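Local coordinates for protein farnesyl pyrophosphate synthase (Pseudomonas aeruginosa, PDB 3ZOU) that probably condenses geranyl diphosphate with isopentenyl diphosphate to make farnesyl diphosphate, the fifteen-carbon precursor of longer isoprenoids, with the help of magnesium, at residues 13-18 / 44-49; 29-34 / 104-109. All coordinates share one frame; numbering follows the deposited sequence.

Interaction 1 (13-18 / 44-49); sequences RVDAAL and GKRVRP. With 6H6 (3-(2-oxo-1,3-benzoxazol-3(2H)-yl)propanoic acid), chain G.
D15 and R46 form a salt bridge across the contact. OD1 of D15 takes both bonds, from NE of R46 at 2.7 Å and from NH2 of R46 at 2.8 Å. R46 grips D15 side-on, with OD1 near the guanidinium plane. The carboxylate stands almost at right angles to that plane, 87° apart. NE meets the syn lone pair of OD1; NH2 comes in from above the carboxylate plane, 46° out of it. The R46 chain bends at chi2 (-50°) and then runs on extended to NE. The other oxygen of D15, OD2, accepts from a water that also donates to G44 O.

R46 is also held by E74 at NH1 and by the V40 carbonyl at NH2. It is the N-cap residue of helix 47-58 in the all-helical prenyl synthase fold, and its side chain ties that helix start to helices 3-19 and 67-85.

Apolar packing flanks the charges. CD1 of L18 sits over the centre of one guanidinium face, 4.2 Å from CZ of R46. G44 CA lies over the opposite face, toward its rim. CG1 of V14 lies 3.6 Å from CG of R46 and 3.9 Å from CB of P49, whose side chain crosses that of V14 at about a right angle.

On the ligand side, K45 and V47 line the 6H6 pocket.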
loop_
_atom_site.group_PDB
_atom_site.type_symbol
_atom_site.label_atom_id
_atom_site.label_comp_id
_atom_site.label_asym_id
_atom_site.label_seq_id
_atom_site.Cartn_x
_atom_site.Cartn_y
_atom_site.Cartn_z
ATOM N N ARG A 13 -5.986 -12.544 -19.848
ATOM C CA ARG A 13 -5.881 -11.111 -20.045
ATOM C C ARG A 13 -5.136 -10.456 -18.885
ATOM O O ARG A 13 -4.178 -9.704 -19.064
ATOM C CB ARG A 13 -7.251 -10.538 -20.175
ATOM C CG ARG A 13 -7.199 -9.107 -20.648
ATOM C CD ARG A 13 -8.487 -8.399 -20.996
ATOM N NE ARG A 13 -8.022 -7.099 -21.465
ATOM C CZ ARG A 13 -7.691 -6.735 -22.710
ATOM N NH1 ARG A 13 -7.866 -7.547 -23.753
ATOM N NH2 ARG A 13 -7.204 -5.506 -22.921
ATOM N N VAL A 14 -5.584 -10.754 -17.684
ATOM C CA VAL A 14 -4.925 -10.157 -16.518
ATOM C C VAL A 14 -3.532 -10.686 -16.324
ATOM O O VAL A 14 -2.631 -9.919 -15.915
ATOM C CB VAL A 14 -5.772 -10.259 -15.230
ATOM C CG1 VAL A 14 -5.714 -11.615 -14.605
ATOM C CG2 VAL A 14 -5.329 -9.149 -14.268
ATOM N N ASP A 15 -3.276 -11.936 -16.629
ATOM C CA ASP A 15 -1.958 -12.486 -16.513
ATOM C C ASP A 15 -0.994 -11.754 -17.438
ATOM O O ASP A 15 0.124 -11.432 -17.058
ATOM C CB ASP A 15 -1.892 -13.987 -16.772
ATOM C CG ASP A 15 -2.374 -14.824 -15.617
ATOM O OD1 ASP A 15 -2.637 -14.230 -14.539
ATOM O OD2 ASP A 15 -2.587 -16.006 -15.879
ATOM N N ALA A 16 -1.412 -11.467 -18.647
ATOM C CA ALA A 16 -0.532 -10.686 -19.545
ATOM C C ALA A 16 -0.221 -9.320 -19.027
ATOM O O ALA A 16 0.972 -8.924 -19.015
ATOM C CB ALA A 16 -1.128 -10.649 -20.964
ATOM N N ALA A 17 -1.238 -8.625 -18.486
ATOM C CA ALA A 17 -1.058 -7.282 -17.940
ATOM C C ALA A 17 -0.154 -7.329 -16.693
ATOM O O ALA A 17 0.767 -6.526 -16.541
ATOM C CB ALA A 17 -2.366 -6.707 -17.608
ATOM N N LEU A 18 -0.416 -8.279 -15.787
ATOM C CA LEU A 18 0.430 -8.435 -14.584
ATOM C C LEU A 18 1.877 -8.788 -14.901
ATOM O O LEU A 18 2.794 -8.208 -14.327
ATOM C CB LEU A 18 -0.151 -9.551 -13.699
ATOM C CG LEU A 18 -1.453 -9.219 -12.988
ATOM C CD1 LEU A 18 -2.160 -10.441 -12.404
ATOM C CD2 LEU A 18 -1.184 -8.193 -11.909
ATOM N N GLY A 44 -2.881 -18.876 -10.350
ATOM C CA GLY A 44 -4.132 -18.490 -9.730
ATOM C C GLY A 44 -5.271 -18.338 -10.681
ATOM O O GLY A 44 -5.097 -17.979 -11.844
ATOM N N LYS A 45 -6.466 -18.516 -10.130
ATOM C CA LYS A 45 -7.680 -18.501 -10.929
ATOM C C LYS A 45 -8.216 -17.099 -11.233
ATOM O O LYS A 45 -9.046 -16.920 -12.136
ATOM C CB LYS A 45 -8.769 -19.346 -10.265
ATOM C CG LYS A 45 -8.383 -20.837 -10.349
ATOM C CD LYS A 45 -8.460 -21.276 -11.806
ATOM C CE LYS A 45 -7.218 -21.970 -12.312
ATOM N NZ LYS A 45 -7.284 -23.394 -11.901
ATOM N N ARG A 46 -7.688 -16.093 -10.561
ATOM C CA ARG A 46 -7.999 -14.724 -10.926
ATOM C C ARG A 46 -9.498 -14.358 -10.802
ATOM O O ARG A 46 -10.063 -13.656 -11.603
ATOM C CB ARG A 46 -7.474 -14.316 -12.332
ATOM C CG ARG A 46 -6.020 -14.629 -12.610
ATOM C CD ARG A 46 -5.077 -14.129 -11.501
ATOM N NE ARG A 46 -3.786 -14.300 -12.085
ATOM C CZ ARG A 46 -2.656 -14.445 -11.379
ATOM N NH1 ARG A 46 -2.645 -14.411 -10.052
ATOM N NH2 ARG A 46 -1.529 -14.673 -12.022
ATOM N N VAL A 47 -10.141 -14.879 -9.756
ATOM C CA VAL A 47 -11.524 -14.548 -9.472
ATOM C C VAL A 47 -11.777 -13.044 -9.316
ATOM O O VAL A 47 -12.787 -12.497 -9.751
ATOM C CB VAL A 47 -12.022 -15.264 -8.218
ATOM C CG1 VAL A 47 -13.454 -14.854 -7.892
ATOM C CG2 VAL A 47 -11.880 -16.754 -8.371
ATOM N N ARG A 48 -10.868 -12.319 -8.648
ATOM C CA ARG A 48 -11.052 -10.917 -8.451
ATOM C C ARG A 48 -10.909 -10.073 -9.716
ATOM O O ARG A 48 -11.833 -9.299 -10.015
ATOM C CB ARG A 48 -10.130 -10.472 -7.293
ATOM C CG ARG A 48 -10.599 -11.015 -5.942
ATOM C CD ARG A 48 -9.495 -10.993 -4.918
ATOM N NE ARG A 48 -9.931 -11.725 -3.718
ATOM C CZ ARG A 48 -9.915 -13.044 -3.636
ATOM N NH1 ARG A 48 -9.467 -13.811 -4.640
ATOM N NH2 ARG A 48 -10.360 -13.640 -2.559
ATOM N N PRO A 49 -9.986 -10.444 -10.614
ATOM C CA PRO A 49 -10.028 -9.895 -11.977
ATOM C C PRO A 49 -11.335 -10.217 -12.740
ATOM O O PRO A 49 -11.876 -9.316 -13.354
ATOM C CB PRO A 49 -8.834 -10.501 -12.614
ATOM C CG PRO A 49 -7.806 -10.510 -11.464
ATOM C CD PRO A 49 -8.627 -10.931 -10.289
HETATM O O 6H6 G . -10.775 -25.430 -13.153
HETATM N N1 6H6 G . -13.717 -22.502 -12.757
HETATM O O1 6H6 G . -15.136 -23.211 -14.421
HETATM C C2 6H6 G . -14.739 -22.364 -13.595
HETATM O O2 6H6 G . -15.285 -21.134 -13.420
HETATM C C3 6H6 G . -14.604 -20.531 -12.431
HETATM C C4 6H6 G . -14.787 -19.282 -11.873
HETATM C C5 6H6 G . -13.896 -18.924 -10.867
HETATM C C6 6H6 G . -12.890 -19.793 -10.456
HETATM C C7 6H6 G . -12.692 -21.038 -11.014
HETATM C C8 6H6 G . -13.585 -21.403 -12.011
HETATM C C9 6H6 G . -12.849 -23.669 -12.699
HETATM C C10 6H6 G . -11.848 -23.431 -13.852
HETATM C C11 6H6 G . -10.642 -24.367 -13.795
HETATM O OXT 6H6 G . -9.626 -24.012 -14.439
HETATM O O HOH W 1 -2.834 -17.436 -13.516
#

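Interaction 2 (29-34 / 104-109); sequences LQRLYE and AFDEAT
R31 of helix 30-40 reaches across to D106, the N-cap residue of helix 107-126, in the all-helical fold of the prenyl synthases. The R31 side chain is extended from CG to NE, with CG anti to the backbone N (chi1 -171°). This carries the guanidinium to the start of the other helix. The grip is end-on: NH1 of R31 lies 2.9 Å and NH2 of R31 3.0 Å from the same oxygen, OD2 of D106. The two flat groups are nearly coplanar, 7° apart. NH1 also makes a weak, bent bond to OG1 of T109.

F105 packs against the same arginine. Its CD2 sits over the centre of one guanidinium face, 4.0 Å from CZ of R31. The planes are 79° apart, and the ring presents its edge. Further along the ring, CZ of F105 meets CG of E34 at 3.8 Å. A35, one residue on from E34, touches both F105 and T109.

Around this contact, L29 and Y33 pack on the second subunit at its G156 and S151, and E107 and A108 pack on A88 of that subunit. The helix cap positions the carboxylate that R31 holds. While OD2 faces the arginine, OD1 of D106 turns to T109: T109 N reaches OD1 of D106 at 2.8 Å and T109 OG1 reaches it at 2.9 Å, both from the same face of the carboxylate.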
loop_
_atom_site.group_PDB
_atom_site.type_symbol
_atom_site.label_atom_id
_atom_site.label_comp_id
_atom_site.label_asym_id
_atom_site.label_seq_id
_atom_site.Cartn_x
_atom_site.Cartn_y
_atom_site.Cartn_z
ATOM N N LEU A 29 17.909 -4.875 -8.498
ATOM C CA LEU A 29 16.508 -5.163 -8.076
ATOM C C LEU A 29 15.954 -6.400 -8.712
ATOM O O LEU A 29 14.798 -6.755 -8.506
ATOM C CB LEU A 29 15.636 -3.937 -8.377
ATOM C CG LEU A 29 15.990 -2.615 -7.670
ATOM C CD1 LEU A 29 15.129 -1.497 -8.220
ATOM C CD2 LEU A 29 15.882 -2.719 -6.152
ATOM N N GLN A 30 16.778 -7.155 -9.480
ATOM C CA GLN A 30 16.275 -8.302 -10.175
ATOM C C GLN A 30 15.659 -9.338 -9.277
ATOM O O GLN A 30 14.604 -9.874 -9.571
ATOM C CB GLN A 30 17.406 -8.943 -10.989
ATOM C CG GLN A 30 17.514 -8.212 -12.304
ATOM C CD GLN A 30 18.615 -8.724 -13.189
ATOM O OE1 GLN A 30 19.539 -9.389 -12.734
ATOM N NE2 GLN A 30 18.539 -8.364 -14.461
ATOM N N ARG A 31 16.305 -9.635 -8.162
ATOM C CA ARG A 31 15.787 -10.747 -7.323
ATOM C C ARG A 31 14.464 -10.346 -6.667
ATOM O O ARG A 31 13.543 -11.171 -6.587
ATOM C CB ARG A 31 16.810 -11.123 -6.249
ATOM C CG ARG A 31 16.473 -12.388 -5.477
ATOM C CD ARG A 31 17.631 -12.810 -4.569
ATOM N NE ARG A 31 17.432 -14.043 -3.829
ATOM C CZ ARG A 31 16.893 -14.113 -2.642
ATOM N NH1 ARG A 31 16.326 -13.032 -2.084
ATOM N NH2 ARG A 31 16.800 -15.284 -2.038
ATOM N N LEU A 32 14.358 -9.094 -6.230
ATOM C CA LEU A 32 13.093 -8.626 -5.663
ATOM C C LEU A 32 11.942 -8.740 -6.628
ATOM O O LEU A 32 10.881 -9.246 -6.276
ATOM C CB LEU A 32 13.289 -7.153 -5.212
ATOM C CG LEU A 32 11.993 -6.483 -4.708
ATOM C CD1 LEU A 32 11.511 -7.130 -3.430
ATOM C CD2 LEU A 32 12.228 -4.988 -4.522
ATOM N N TYR A 33 12.206 -8.324 -7.871
ATOM C CA TYR A 33 11.176 -8.406 -8.914
ATOM C C TYR A 33 10.884 -9.871 -9.235
ATOM O O TYR A 33 9.736 -10.207 -9.529
ATOM C CB TYR A 33 11.529 -7.580 -10.136
ATOM C CG TYR A 33 11.174 -6.139 -9.935
ATOM C CD1 TYR A 33 11.941 -5.294 -9.115
ATOM C CD2 TYR A 33 10.032 -5.611 -10.503
ATOM C CE1 TYR A 33 11.565 -3.981 -8.885
ATOM C CE2 TYR A 33 9.618 -4.286 -10.241
ATOM C CZ TYR A 33 10.419 -3.477 -9.460
ATOM O OH TYR A 33 10.028 -2.154 -9.257
ATOM N N GLU A 34 11.891 -10.735 -9.213
ATOM C CA GLU A 34 11.601 -12.153 -9.350
ATOM C C GLU A 34 10.714 -12.709 -8.256
ATOM O O GLU A 34 9.808 -13.527 -8.521
ATOM C CB GLU A 34 12.886 -12.987 -9.451
ATOM C CG GLU A 34 12.571 -14.456 -9.735
ATOM C CD GLU A 34 11.390 -14.755 -10.754
ATOM O OE1 GLU A 34 11.549 -14.289 -11.923
ATOM O OE2 GLU A 34 10.287 -15.403 -10.424
ATOM N N ALA A 104 10.902 -20.321 -1.208
ATOM C CA ALA A 104 11.582 -20.165 -2.464
ATOM C C ALA A 104 12.727 -19.113 -2.445
ATOM O O ALA A 104 13.763 -19.252 -3.140
ATOM C CB ALA A 104 10.594 -19.853 -3.576
ATOM N N PHE A 105 12.520 -18.055 -1.672
ATOM C CA PHE A 105 13.479 -17.003 -1.550
ATOM C C PHE A 105 13.907 -16.979 -0.120
ATOM O O PHE A 105 14.741 -17.791 0.282
ATOM C CB PHE A 105 12.880 -15.650 -2.093
ATOM C CG PHE A 105 12.611 -15.652 -3.549
ATOM C CD1 PHE A 105 11.447 -16.178 -3.973
ATOM C CD2 PHE A 105 13.525 -15.162 -4.501
ATOM C CE1 PHE A 105 11.174 -16.287 -5.312
ATOM C CE2 PHE A 105 13.231 -15.194 -5.862
ATOM C CZ PHE A 105 12.050 -15.797 -6.258
ATOM N N ASP A 106 13.393 -16.103 0.664
ATOM C CA ASP A 106 13.712 -15.984 2.075
ATOM C C ASP A 106 12.640 -15.093 2.681
ATOM O O ASP A 106 11.832 -14.476 1.958
ATOM C CB ASP A 106 15.106 -15.410 2.354
ATOM C CG ASP A 106 15.381 -14.103 1.642
ATOM O OD1 ASP A 106 14.865 -13.072 2.102
ATOM O OD2 ASP A 106 16.035 -14.122 0.589
ATOM N N GLU A 107 12.584 -15.065 4.005
ATOM C CA GLU A 107 11.474 -14.426 4.671
ATOM C C GLU A 107 11.483 -12.894 4.463
ATOM O O GLU A 107 10.462 -12.298 4.162
ATOM C CB GLU A 107 11.422 -14.777 6.145
ATOM C CG GLU A 107 10.237 -14.202 6.815
ATOM C CD GLU A 107 10.068 -14.687 8.245
ATOM O OE1 GLU A 107 10.648 -15.745 8.599
ATOM O OE2 GLU A 107 9.356 -13.981 9.016
ATOM N N ALA A 108 12.665 -12.305 4.580
ATOM C CA ALA A 108 12.762 -10.846 4.385
ATOM C C ALA A 108 12.301 -10.464 2.977
ATOM O O ALA A 108 11.532 -9.499 2.791
ATOM C CB ALA A 108 14.180 -10.390 4.633
ATOM N N THR A 109 12.747 -11.226 1.985
ATOM C CA THR A 109 12.397 -10.976 0.576
ATOM C C THR A 109 10.890 -11.170 0.377
ATOM O O THR A 109 10.283 -10.367 -0.315
ATOM C CB THR A 109 13.236 -11.836 -0.389
ATOM O OG1 THR A 109 14.607 -11.445 -0.225
ATOM C CG2 THR A 109 12.856 -11.600 -1.827
#

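In the fold
Interaction 1 is buried, its centre about 10 Å from the centre of the chain. Interaction 2 lies at the surface, its centre about 24 Å from the centre of the chain. The two centres are 22 Å apart and the contacts do not touch. They share no helix, but helix 30-40 of interaction 2 follows helix 3-19 in the chain and precedes helix 47-58, the pair joined in interaction 1. Each has an arginine giving two bonds to one aspartate oxygen, but the roles are reversed: the N-cap residue is the arginine in 13-18 / 44-49 and the aspartate in 29-34 / 104-109. Aliphatic side chains pack against the inner arginine, and its sequence neighbours line the 6H6 pocket; a phenylalanine edge flanks the outer one, near the second subunit.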